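Local coordinates for protein WR4 (Caenorhabditis elegans, PDB 1M1S) that is of unknown function but, as a sperm-specific member of the major sperm protein family, probably serves in nematode sperm, at residues V53-G58 with S66-N71. Residues are numbered along the deposited sequence; the frame is centred on the assembly and turned at random.
Sequences VRPVYG and SKLDIN
V53 and R54 meet L68, D69 and I70 where strands 51-60 and 65-72, neighbours in a beta hairpin of the immunoglobulin-like MSP fold, pair antiparallel. R54 and D69 form a hydrogen-bonded pair: D69 N reaches R54 O at 2.5 Å, nearly straight at 167°, while the return bond from R54 N to D69 O is modelled too short and bent for its length to be trusted. V53 buries the most surface. A chi1 of -168° turns CG1 away from the valine's own N and lays it against L68 CD1 at 3.5 Å and against I70 CG1, while CG2 packs tightly on I70 CG2. An alanine at V53 would remove both methyls and is likely to leave L68 CD1 and I70 CG2 without this cover. V53 also touches V43 and I82, joining the hairpin to strands 38-45 and 79-89. On the other face, R54 CB and D69 CB stand 4.1 Å apart. Past this pair the strand breaks at P55, which follows a cis peptide bond, and V56 and G58 bond to strand 38-45. P55 CD still rests 3.5 Å from K67 O. Along strand 65-72, K67 NZ forms a salt bridge to the syn lone pair of D69 OD2 at 3.1 Å.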
ATOM      1  N   VAL A  53       6.505   2.356   6.227  1.00 35.00           N
ATOM      2  CA  VAL A  53       5.481   1.467   5.688  1.00 35.00           C
ATOM      3  C   VAL A  53       6.056   0.067   5.332  1.00 35.00           C
ATOM      4  O   VAL A  53       7.208  -0.062   4.894  1.00 35.00           O
ATOM      5  CB  VAL A  53       4.742   2.162   4.525  1.00 35.00           C
ATOM      6  CG1 VAL A  53       3.506   1.404   4.126  1.00 35.00           C
ATOM      7  CG2 VAL A  53       4.364   3.537   4.942  1.00 35.00           C
ATOM      8  N   ARG A  54       5.283  -0.983   5.613  1.00 35.00           N
ATOM      9  CA  ARG A  54       5.709  -2.369   5.376  1.00 35.00           C
ATOM     10  C   ARG A  54       4.521  -3.235   4.969  1.00 35.00           C
ATOM     11  O   ARG A  54       3.467  -3.171   5.590  1.00 35.00           O
ATOM     12  CB  ARG A  54       6.327  -2.975   6.652  1.00 35.00           C
ATOM     13  CG  ARG A  54       7.450  -2.186   7.280  1.00 35.00           C
ATOM     14  CD  ARG A  54       8.306  -3.053   8.167  1.00 35.00           C
ATOM     15  NE  ARG A  54       9.397  -2.291   8.776  1.00 35.00           N
ATOM     16  CZ  ARG A  54      10.355  -1.658   8.105  1.00 35.00           C
ATOM     17  NH1 ARG A  54      10.375  -1.676   6.779  1.00 35.00           N
ATOM     18  NH2 ARG A  54      11.290  -0.991   8.769  1.00 35.00           N
ATOM     19  N   PRO A  55       4.665  -4.103   3.932  1.00 35.00           N
ATOM     20  CA  PRO A  55       5.834  -4.356   3.070  1.00 35.00           C
ATOM     21  C   PRO A  55       5.877  -3.282   2.000  1.00 35.00           C
ATOM     22  O   PRO A  55       5.113  -2.330   2.068  1.00 35.00           O
ATOM     23  CB  PRO A  55       5.490  -5.728   2.461  1.00 35.00           C
ATOM     24  CG  PRO A  55       4.113  -6.103   2.970  1.00 35.00           C
ATOM     25  CD  PRO A  55       3.501  -4.838   3.460  1.00 35.00           C
ATOM     26  N   VAL A  56       6.802  -3.380   1.051  1.00 35.00           N
ATOM     27  CA  VAL A  56       6.854  -2.400  -0.027  1.00 35.00           C
ATOM     28  C   VAL A  56       6.178  -3.061  -1.215  1.00 35.00           C
ATOM     29  O   VAL A  56       5.362  -2.452  -1.908  1.00 35.00           O
ATOM     30  CB  VAL A  56       8.280  -2.004  -0.395  1.00 35.00           C
ATOM     31  CG1 VAL A  56       8.258  -1.002  -1.534  1.00 35.00           C
ATOM     32  CG2 VAL A  56       8.968  -1.416   0.801  1.00 35.00           C
ATOM     33  N   TYR A  57       6.526  -4.328  -1.416  1.00 35.00           N
ATOM     34  CA  TYR A  57       5.961  -5.161  -2.469  1.00 35.00           C
ATOM     35  C   TYR A  57       5.178  -6.298  -1.834  1.00 35.00           C
ATOM     36  O   TYR A  57       5.318  -6.557  -0.641  1.00 35.00           O
ATOM     37  CB  TYR A  57       7.073  -5.725  -3.339  1.00 35.00           C
ATOM     38  CG  TYR A  57       7.655  -4.684  -4.267  1.00 35.00           C
ATOM     39  CD1 TYR A  57       8.702  -3.860  -3.858  1.00 35.00           C
ATOM     40  CD2 TYR A  57       7.128  -4.488  -5.553  1.00 35.00           C
ATOM     41  CE1 TYR A  57       9.199  -2.870  -4.692  1.00 35.00           C
ATOM     42  CE2 TYR A  57       7.625  -3.492  -6.393  1.00 35.00           C
ATOM     43  CZ  TYR A  57       8.660  -2.691  -5.951  1.00 35.00           C
ATOM     44  OH  TYR A  57       9.153  -1.689  -6.746  1.00 35.00           O
ATOM     45  N   GLY A  58       4.317  -6.955  -2.601  1.00 35.00           N
ATOM     46  CA  GLY A  58       3.566  -8.067  -2.027  1.00 35.00           C
ATOM     47  C   GLY A  58       2.397  -8.585  -2.837  1.00 35.00           C
ATOM     48  O   GLY A  58       1.883  -7.879  -3.709  1.00 35.00           O
ATOM     49  N   SER A  66      -4.445  -8.739   2.387  1.00 35.00           N
ATOM     50  CA  SER A  66      -2.997  -8.630   2.721  1.00 35.00           C
ATOM     51  C   SER A  66      -2.818  -7.373   3.565  1.00 35.00           C
ATOM     52  O   SER A  66      -3.416  -6.345   3.215  1.00 35.00           O
ATOM     53  CB  SER A  66      -2.129  -8.479   1.474  1.00 35.00           C
ATOM     54  OG  SER A  66      -2.229  -9.623   0.641  1.00 35.00           O
ATOM     55  N   LYS A  67      -2.006  -7.423   4.636  1.00 35.00           N
ATOM     56  CA  LYS A  67      -1.843  -6.214   5.465  1.00 35.00           C
ATOM     57  C   LYS A  67      -0.741  -5.254   5.180  1.00 35.00           C
ATOM     58  O   LYS A  67       0.325  -5.636   4.718  1.00 35.00           O
ATOM     59  CB  LYS A  67      -1.941  -6.515   6.950  1.00 35.00           C
ATOM     60  CG  LYS A  67      -0.787  -7.237   7.542  1.00 35.00           C
ATOM     61  CD  LYS A  67      -0.513  -6.692   8.915  1.00 35.00           C
ATOM     62  CE  LYS A  67       0.505  -7.527   9.651  1.00 35.00           C
ATOM     63  NZ  LYS A  67       0.857  -6.838  10.921  1.00 35.00           N
ATOM     64  N   LEU A  68      -1.015  -4.006   5.512  1.00 35.00           N
ATOM     65  CA  LEU A  68      -0.041  -2.978   5.304  1.00 35.00           C
ATOM     66  C   LEU A  68       0.255  -2.308   6.632  1.00 35.00           C
ATOM     67  O   LEU A  68      -0.665  -1.938   7.348  1.00 35.00           O
ATOM     68  CB  LEU A  68      -0.588  -1.918   4.303  1.00 35.00           C
ATOM     69  CG  LEU A  68       0.327  -0.803   3.807  1.00 35.00           C
ATOM     70  CD1 LEU A  68       1.579  -1.383   3.136  1.00 35.00           C
ATOM     71  CD2 LEU A  68      -0.445   0.087   2.832  1.00 35.00           C
ATOM     72  N   ASP A  69       1.553  -2.207   6.946  1.00 35.00           N
ATOM     73  CA  ASP A  69       2.034  -1.590   8.167  1.00 35.00           C
ATOM     74  C   ASP A  69       2.724  -0.241   7.923  1.00 35.00           C
ATOM     75  O   ASP A  69       3.821  -0.234   7.360  1.00 35.00           O
ATOM     76  CB  ASP A  69       2.939  -2.542   8.939  1.00 35.00           C
ATOM     77  CG  ASP A  69       2.242  -3.749   9.447  1.00 35.00           C
ATOM     78  OD1 ASP A  69       0.985  -3.708   9.334  1.00 35.00           O
ATOM     79  OD2 ASP A  69       2.884  -4.683   9.951  1.00 35.00           O
ATOM     80  N   ILE A  70       2.062   0.870   8.269  1.00 35.00           N
ATOM     81  CA  ILE A  70       2.589   2.247   8.152  1.00 35.00           C
ATOM     82  C   ILE A  70       2.950   2.651   9.593  1.00 35.00           C
ATOM     83  O   ILE A  70       2.130   2.438  10.478  1.00 35.00           O
ATOM     84  CB  ILE A  70       1.497   3.194   7.567  1.00 35.00           C
ATOM     85  CG1 ILE A  70       0.883   2.555   6.364  1.00 35.00           C
ATOM     86  CG2 ILE A  70       2.024   4.553   7.325  1.00 35.00           C
ATOM     87  CD1 ILE A  70      -0.325   3.263   5.767  1.00 35.00           C
ATOM     88  N   ASN A  71       4.133   3.214   9.846  1.00 35.00           N
ATOM     89  CA  ASN A  71       4.473   3.569  11.217  1.00 35.00           C
ATOM     90  C   ASN A  71       4.940   5.014  11.303  1.00 35.00           C
ATOM     91  O   ASN A  71       5.964   5.388  10.723  1.00 35.00           O
ATOM     92  CB  ASN A  71       5.505   2.601  11.790  1.00 35.00           C
ATOM     93  CG  ASN A  71       5.771   2.824  13.273  1.00 35.00           C
ATOM     94  OD1 ASN A  71       4.846   3.089  14.043  1.00 35.00           O
ATOM     95  ND2 ASN A  71       7.053   2.791  13.666  1.00 35.00           N
TER